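Local coordinates for fucose-specific lectin (PDB 6GKE), which binds L-fucose through five sites between the blades of a six-bladed beta-propeller, with strongest preference for alpha-1,6-linked core fucose on glycoproteins, at residues A116-G121 with A170-P175; A126-R131 with Y147-K152. The protein carries 1 engineered substitution. One frame throughout, in Å; residues are numbered along the deposited sequence.

Interaction 1: A116-G121 with A170-P175; sequences AALQWG and ATAIGP
Leu118 and Trp120 lean from the innermost strand of one propeller blade onto Ala170 and Ala172 of the innermost strand of the next, and onto Pro175 just beyond its end. The strands run nearly parallel, their axes 17° apart and 5.6 Å at closest approach, and no hydrogen bond crosses between them, so the gap is filled by side chains packing on each other and on the facing backbone. At one end methyl meets methyl, Ala116 CB lying 3.8 Å from Ala170 CB; the two short side chains point at each other and meet without either having to turn aside. Leu118 follows with its branched end, carried across to the facing strand by a CG set between the backbone N and the carbonyl carbon (chi1 60°): CD2 reaches past Ala170 CB and rests over the peptide between Thr171 and Ala172, 3.7 Å from Thr171 C, while CD1 turns toward Ala172.

Trp120 uses the same choice of chi1, 86°, and two separate surfaces. Its CB meets the Ala172 methyl at 4.0 Å, while the indole runs on toward Pro175. There CD1 at the pyrrole end comes 3.7 Å from Pro175 CA, and Pro175 C lies over one face of the ring, offset toward the rim. The chain reaches that place after a classic beta bulge, in which Ile173 and Gly174 both face Arg177. Thr171 points away from the contact, and its OG1 is hydrogen-bonded to Ser218 OG of the following blade.

Trp120 also touches a bound fucose and the side chain of Arg131, placing this end of the seam at a sugar pocket between the blades. Methyls, a leucine fork and an indole ask for no matching of donors and acceptors: adjacent blades are joined here by apolar close fit, and one of the same side chains extends that surface to the sugar.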
loop_
_atom_site.group_PDB
_atom_site.type_symbol
_atom_site.label_atom_id
_atom_site.label_comp_id
_atom_site.label_asym_id
_atom_site.label_seq_id
_atom_site.Cartn_x
_atom_site.Cartn_y
_atom_site.Cartn_z
ATOM N N ALA A 116 -22.099 -3.672 1.861
ATOM C CA ALA A 116 -22.379 -4.710 2.832
ATOM C C ALA A 116 -23.460 -5.612 2.251
ATOM O O ALA A 116 -24.223 -5.202 1.380
ATOM C CB ALA A 116 -22.819 -4.123 4.150
ATOM N N ALA A 117 -23.528 -6.844 2.750
ATOM C CA ALA A 117 -24.552 -7.756 2.309
ATOM C C ALA A 117 -24.935 -8.678 3.459
ATOM O O ALA A 117 -24.129 -8.963 4.343
ATOM C CB ALA A 117 -24.104 -8.553 1.103
ATOM N N LEU A 118 -26.180 -9.153 3.402
ATOM C CA LEU A 118 -26.661 -10.173 4.315
ATOM C C LEU A 118 -27.523 -11.167 3.536
ATOM O O LEU A 118 -27.948 -10.910 2.408
ATOM C CB LEU A 118 -27.421 -9.545 5.492
ATOM C CG LEU A 118 -28.666 -8.715 5.163
ATOM C CD1 LEU A 118 -29.864 -9.571 4.771
ATOM C CD2 LEU A 118 -29.034 -7.835 6.353
ATOM N N GLN A 119 -27.782 -12.308 4.171
ATOM C CA GLN A 119 -28.614 -13.334 3.594
ATOM C C GLN A 119 -29.325 -14.067 4.728
ATOM O O GLN A 119 -28.744 -14.275 5.787
ATOM C CB GLN A 119 -27.765 -14.299 2.762
ATOM C CG GLN A 119 -28.555 -15.331 1.965
ATOM C CD GLN A 119 -29.088 -16.531 2.714
ATOM O OE1 GLN A 119 -30.115 -17.089 2.329
ATOM N NE2 GLN A 119 -28.391 -16.967 3.759
ATOM N N TRP A 120 -30.564 -14.490 4.472
ATOM C CA TRP A 120 -31.219 -15.443 5.369
ATOM C C TRP A 120 -32.119 -16.373 4.560
ATOM O O TRP A 120 -32.657 -16.005 3.521
ATOM C CB TRP A 120 -32.040 -14.756 6.476
ATOM C CG TRP A 120 -33.431 -14.420 6.036
ATOM C CD1 TRP A 120 -34.527 -15.228 6.123
ATOM C CD2 TRP A 120 -33.862 -13.235 5.345
ATOM N NE1 TRP A 120 -35.612 -14.627 5.548
ATOM C CE2 TRP A 120 -35.238 -13.399 5.070
ATOM C CE3 TRP A 120 -33.235 -12.045 4.955
ATOM C CZ2 TRP A 120 -35.990 -12.424 4.420
ATOM C CZ3 TRP A 120 -33.983 -11.081 4.313
ATOM C CH2 TRP A 120 -35.338 -11.272 4.049
ATOM N N GLY A 121 -32.302 -17.572 5.107
ATOM C CA GLY A 121 -33.324 -18.489 4.656
ATOM C C GLY A 121 -32.824 -19.569 3.710
ATOM O O GLY A 121 -33.420 -20.642 3.639
ATOM N N ALA A 170 -23.939 -5.206 8.043
ATOM C CA ALA A 170 -25.285 -5.711 7.769
ATOM C C ALA A 170 -25.392 -7.153 8.257
ATOM O O ALA A 170 -24.597 -7.997 7.866
ATOM C CB ALA A 170 -25.599 -5.624 6.296
ATOM N N THR A 171 -26.407 -7.444 9.073
ATOM C CA THR A 171 -26.576 -8.803 9.564
ATOM C C THR A 171 -28.066 -9.136 9.673
ATOM O O THR A 171 -28.878 -8.292 10.056
ATOM C CB THR A 171 -25.797 -8.998 10.872
ATOM O OG1 THR A 171 -25.847 -10.371 11.262
ATOM C CG2 THR A 171 -26.295 -8.142 12.014
ATOM N N ALA A 172 -28.403 -10.385 9.332
ATOM C CA ALA A 172 -29.736 -10.929 9.545
ATOM C C ALA A 172 -29.745 -11.607 10.914
ATOM O O ALA A 172 -29.185 -12.687 11.080
ATOM C CB ALA A 172 -30.106 -11.898 8.446
ATOM N N ILE A 173 -30.361 -10.947 11.896
ATOM C CA ILE A 173 -30.321 -11.410 13.289
ATOM C C ILE A 173 -31.346 -12.521 13.535
ATOM O O ILE A 173 -31.333 -13.146 14.590
ATOM C CB ILE A 173 -30.511 -10.236 14.268
ATOM C CG1 ILE A 173 -31.922 -9.641 14.223
ATOM C CG2 ILE A 173 -29.438 -9.180 14.045
ATOM C CD1 ILE A 173 -32.224 -8.719 15.388
ATOM N N GLY A 174 -32.243 -12.731 12.575
ATOM C CA GLY A 174 -33.222 -13.792 12.605
ATOM C C GLY A 174 -33.897 -13.839 11.247
ATOM O O GLY A 174 -33.576 -13.025 10.383
ATOM N N PRO A 175 -34.837 -14.773 11.015
ATOM C CA PRO A 175 -35.495 -14.866 9.716
ATOM C C PRO A 175 -36.204 -13.553 9.361
ATOM O O PRO A 175 -37.114 -13.130 10.059
ATOM C CB PRO A 175 -36.491 -16.019 9.900
ATOM C CG PRO A 175 -35.905 -16.843 11.024
ATOM C CD PRO A 175 -35.264 -15.828 11.946
#

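Interaction 2: A126-R131 with Y147-K152; sequences APPNIR and YVWSGK. With FUC (alpha-L-fucopyranose), chain B; FUC (alpha-L-fucopyranose), chain E; NDG (2-acetamido-2-deoxy-alpha-D-glucopyranose), chain C.
With CG anti to its carbonyl carbon and the chain bent at chi2 (-69°), Arg131 brings its guanidinium against Val148 and up to Ser150. Val148 CG1, anti to its own backbone N (chi1 171°), lies over the centre of the guanidinium, 3.5 Å from its plane, an apolar surface against one face of the flat cation. At the rim of that plane NH1 and NH2 grip Ser150 OG end-on, with NH1 at 3.0 Å. The hydroxyl in turn donates to a lone pair of Asn129 OD1, 2.8 Å away, and Asn129 ND2 is held by Trp120 O; serine thus suits its place as acceptor and donor at once. NH1 also bonds to Ile130 O, arriving above the carbonyl plane, while Trp149 N reaches the same oxygen from the opposite face. Held in this way, Arg131 presents NE to O4 of the chain E fucose at 2.8 Å and NH2 to its O5 at 2.9 Å, the latter nearly straight at 163°. Glu146 and Trp199 bind that sugar as well.

The other face of the hairpin serves a different site. Ile130 and Trp149 form an antiparallel hydrogen-bonded pair, and their CB atoms pack together. In one of its two modelled conformers, the Trp149 indole turns one face to the chain B fucose, whose C6 methyl Ile130 CD1 also touches; the backbone of Gly151 and Lys152 lies on the opposite face, and the ring edge faces NDG, the linked sugar.

Strands 129-134 and 142-149 are the middle pair of a four-stranded blade. Strand 116-120 flanks them on the inner side, touching Arg131 through Leu118 and Trp120, and strand 153-162 lies on the outer side, where Trp153 meets Trp149, in that same conformer, edge-to-face.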
loop_
_atom_site.group_PDB
_atom_site.type_symbol
_atom_site.label_atom_id
_atom_site.label_comp_id
_atom_site.label_asym_id
_atom_site.label_seq_id
_atom_site.Cartn_x
_atom_site.Cartn_y
_atom_site.Cartn_z
ATOM N N ALA A 126 -35.269 -24.407 1.073
ATOM C CA ALA A 126 -35.857 -23.065 1.046
ATOM C C ALA A 126 -34.955 -22.134 0.249
ATOM O O ALA A 126 -33.738 -22.309 0.234
ATOM C CB ALA A 126 -36.061 -22.538 2.447
ATOM N N PRO A 127 -35.520 -21.116 -0.433
ATOM C CA PRO A 127 -34.712 -20.205 -1.237
ATOM C C PRO A 127 -33.994 -19.159 -0.398
ATOM O O PRO A 127 -34.416 -18.825 0.709
ATOM C CB PRO A 127 -35.755 -19.543 -2.144
ATOM C CG PRO A 127 -36.986 -19.501 -1.275
ATOM C CD PRO A 127 -36.960 -20.814 -0.516
ATOM N N PRO A 128 -32.892 -18.597 -0.931
ATOM C CA PRO A 128 -32.164 -17.540 -0.242
ATOM C C PRO A 128 -32.869 -16.188 -0.371
ATOM O O PRO A 128 -33.616 -15.937 -1.318
ATOM C CB PRO A 128 -30.819 -17.516 -0.975
ATOM C CG PRO A 128 -31.195 -17.897 -2.389
ATOM C CD PRO A 128 -32.283 -18.939 -2.226
ATOM N N ASN A 129 -32.581 -15.317 0.592
ATOM C CA ASN A 129 -33.005 -13.933 0.584
ATOM C C ASN A 129 -31.760 -13.087 0.821
ATOM O O ASN A 129 -31.162 -13.200 1.884
ATOM C CB ASN A 129 -34.038 -13.641 1.670
ATOM C CG ASN A 129 -35.269 -14.505 1.531
ATOM O OD1 ASN A 129 -36.199 -14.149 0.811
ATOM N ND2 ASN A 129 -35.267 -15.645 2.202
ATOM N N ILE A 130 -31.366 -12.295 -0.181
ATOM C CA ILE A 130 -30.134 -11.511 -0.119
ATOM C C ILE A 130 -30.506 -10.030 -0.083
ATOM O O ILE A 130 -31.432 -9.609 -0.766
ATOM C CB ILE A 130 -29.202 -11.814 -1.311
ATOM C CG1 ILE A 130 -28.917 -13.309 -1.451
ATOM C CG2 ILE A 130 -27.908 -11.016 -1.206
ATOM C CD1 ILE A 130 -28.298 -13.687 -2.774
ATOM N N ARG A 131 -29.747 -9.258 0.689
ATOM C CA ARG A 131 -29.866 -7.803 0.671
ATOM C C ARG A 131 -28.456 -7.227 0.561
ATOM O O ARG A 131 -27.557 -7.668 1.278
ATOM C CB ARG A 131 -30.564 -7.283 1.931
ATOM C CG ARG A 131 -31.935 -7.893 2.204
ATOM C CD ARG A 131 -32.980 -7.458 1.192
ATOM N NE ARG A 131 -34.323 -7.958 1.472
ATOM C CZ ARG A 131 -34.858 -9.077 0.985
ATOM N NH1 ARG A 131 -34.124 -9.942 0.299
ATOM N NH2 ARG A 131 -36.144 -9.330 1.183
ATOM N N TYR A 147 -30.454 -3.118 -2.332
ATOM C CA TYR A 147 -30.953 -3.941 -3.441
ATOM C C TYR A 147 -31.324 -5.313 -2.866
ATOM O O TYR A 147 -30.681 -5.816 -1.946
ATOM C CB TYR A 147 -29.987 -3.982 -4.642
ATOM C CG TYR A 147 -30.682 -3.520 -5.899
ATOM C CD1 TYR A 147 -30.924 -2.170 -6.103
ATOM C CD2 TYR A 147 -31.230 -4.414 -6.810
ATOM C CE1 TYR A 147 -31.677 -1.719 -7.174
ATOM C CE2 TYR A 147 -31.988 -3.978 -7.888
ATOM C CZ TYR A 147 -32.217 -2.625 -8.068
ATOM O OH TYR A 147 -32.982 -2.170 -9.106
ATOM N N VAL A 148 -32.391 -5.883 -3.424
ATOM C CA VAL A 148 -33.136 -6.983 -2.825
ATOM C C VAL A 148 -33.178 -8.169 -3.787
ATOM O O VAL A 148 -33.626 -8.003 -4.918
ATOM C CB VAL A 148 -34.575 -6.508 -2.538
ATOM C CG1 VAL A 148 -35.498 -7.641 -2.116
ATOM C CG2 VAL A 148 -34.596 -5.376 -1.523
ATOM N N TRP A 149 -32.786 -9.359 -3.318
ATOM C CA TRP A 149 -33.049 -10.614 -4.027
ATOM C C TRP A 149 -33.923 -11.499 -3.148
ATOM O O TRP A 149 -33.438 -12.041 -2.156
ATOM C CB TRP A 149 -31.789 -11.413 -4.374
ATOM C CG TRP A 149 -32.127 -12.764 -4.941
ATOM C CD1 TRP A 149 -32.493 -13.908 -4.282
ATOM C CD2 TRP A 149 -32.186 -13.084 -6.337
ATOM N NE1 TRP A 149 -32.762 -14.912 -5.176
ATOM C CE2 TRP A 149 -32.572 -14.435 -6.447
ATOM C CE3 TRP A 149 -31.931 -12.355 -7.499
ATOM C CZ2 TRP A 149 -32.711 -15.066 -7.684
ATOM C CZ3 TRP A 149 -32.069 -12.976 -8.719
ATOM C CH2 TRP A 149 -32.448 -14.314 -8.807
ATOM N N SER A 150 -35.187 -11.653 -3.526
ATOM C CA SER A 150 -36.044 -12.684 -2.959
ATOM C C SER A 150 -36.789 -13.351 -4.124
ATOM O O SER A 150 -38.003 -13.523 -4.096
ATOM C CB SER A 150 -36.957 -12.145 -1.861
ATOM O OG SER A 150 -36.230 -11.826 -0.668
ATOM N N GLY A 151 -36.006 -13.723 -5.146
ATOM C CA GLY A 151 -36.446 -14.416 -6.358
ATOM C C GLY A 151 -35.983 -13.715 -7.630
ATOM O O GLY A 151 -35.797 -14.343 -8.663
ATOM N N LYS A 152 -35.836 -12.393 -7.550
ATOM C CA LYS A 152 -35.412 -11.516 -8.641
ATOM C C LYS A 152 -34.811 -10.278 -7.977
ATOM O O LYS A 152 -35.208 -9.954 -6.869
ATOM C CB LYS A 152 -36.596 -11.044 -9.494
ATOM C CG LYS A 152 -37.387 -12.108 -10.237
ATOM C CD LYS A 152 -36.615 -12.719 -11.379
ATOM C CE LYS A 152 -37.345 -13.867 -12.042
ATOM N NZ LYS A 152 -38.517 -13.403 -12.820
HETATM C C1 FUC B . -28.024 -16.444 -9.007
HETATM C C2 FUC B . -27.460 -15.066 -9.328
HETATM C C3 FUC B . -28.375 -13.976 -8.786
HETATM C C4 FUC B . -28.590 -14.206 -7.291
HETATM C C5 FUC B . -29.204 -15.586 -7.091
HETATM C C6 FUC B . -29.479 -15.920 -5.636
HETATM O O2 FUC B . -27.315 -14.921 -10.745
HETATM O O3 FUC B . -27.834 -12.684 -9.082
HETATM O O4 FUC B . -27.355 -14.173 -6.561
HETATM O O5 FUC B . -28.305 -16.579 -7.614
HETATM C C1 FUC E . -38.194 -6.183 1.403
HETATM C C2 FUC E . -37.442 -4.864 1.270
HETATM C C3 FUC E . -37.189 -4.290 2.671
HETATM C C4 FUC E . -36.465 -5.318 3.545
HETATM C C5 FUC E . -37.357 -6.551 3.626
HETATM C C6 FUC E . -36.776 -7.633 4.513
HETATM O O1 FUC E . -39.517 -5.877 1.840
HETATM O O2 FUC E . -38.190 -3.957 0.437
HETATM O O3 FUC E . -36.470 -3.059 2.589
HETATM O O4 FUC E . -35.218 -5.724 2.976
HETATM O O5 FUC E . -37.542 -7.083 2.313
HETATM C C1 NDG C . -33.142 -17.075 -11.327
HETATM C C2 NDG C . -32.658 -16.847 -12.754
HETATM C C3 NDG C . -31.628 -17.907 -13.122
HETATM C C4 NDG C . -30.499 -17.926 -12.096
HETATM C C5 NDG C . -31.026 -18.042 -10.667
HETATM C C6 NDG C . -29.910 -17.868 -9.645
HETATM C C7 NDG C . -34.184 -15.768 -14.355
HETATM C C8 NDG C . -35.333 -15.974 -15.300
HETATM O O5 NDG C . -32.026 -17.047 -10.435
HETATM O O3 NDG C . -31.095 -17.616 -14.418
HETATM O O4 NDG C . -29.603 -19.011 -12.357
HETATM O O6 NDG C . -29.225 -16.601 -9.760
HETATM O O7 NDG C . -33.680 -14.663 -14.209
HETATM N N2 NDG C . -33.765 -16.859 -13.702
HETATM O O1 NDG C . -33.813 -18.337 -11.227
#

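After the first two blades, the chain enters strand 116-120, the inner edge of the blade of repeat 3, and passes through a loop into strand 129-134. Interaction 2 closes the shorter loop, bringing 147-152 back beside 126-131 as a hairpin within that blade. After the outer strand 153-162 the chain crosses to the next blade, and interaction 1 closes the longer loop by setting 170-175 of repeat 4 against 116-121. Interaction 2 therefore falls wholly within the span of interaction 1, without crossing it. They also meet directly across neighbouring strands, where among other contacts Leu118 N lies 2.9 Å from Arg131 O, a probable hydrogen bond.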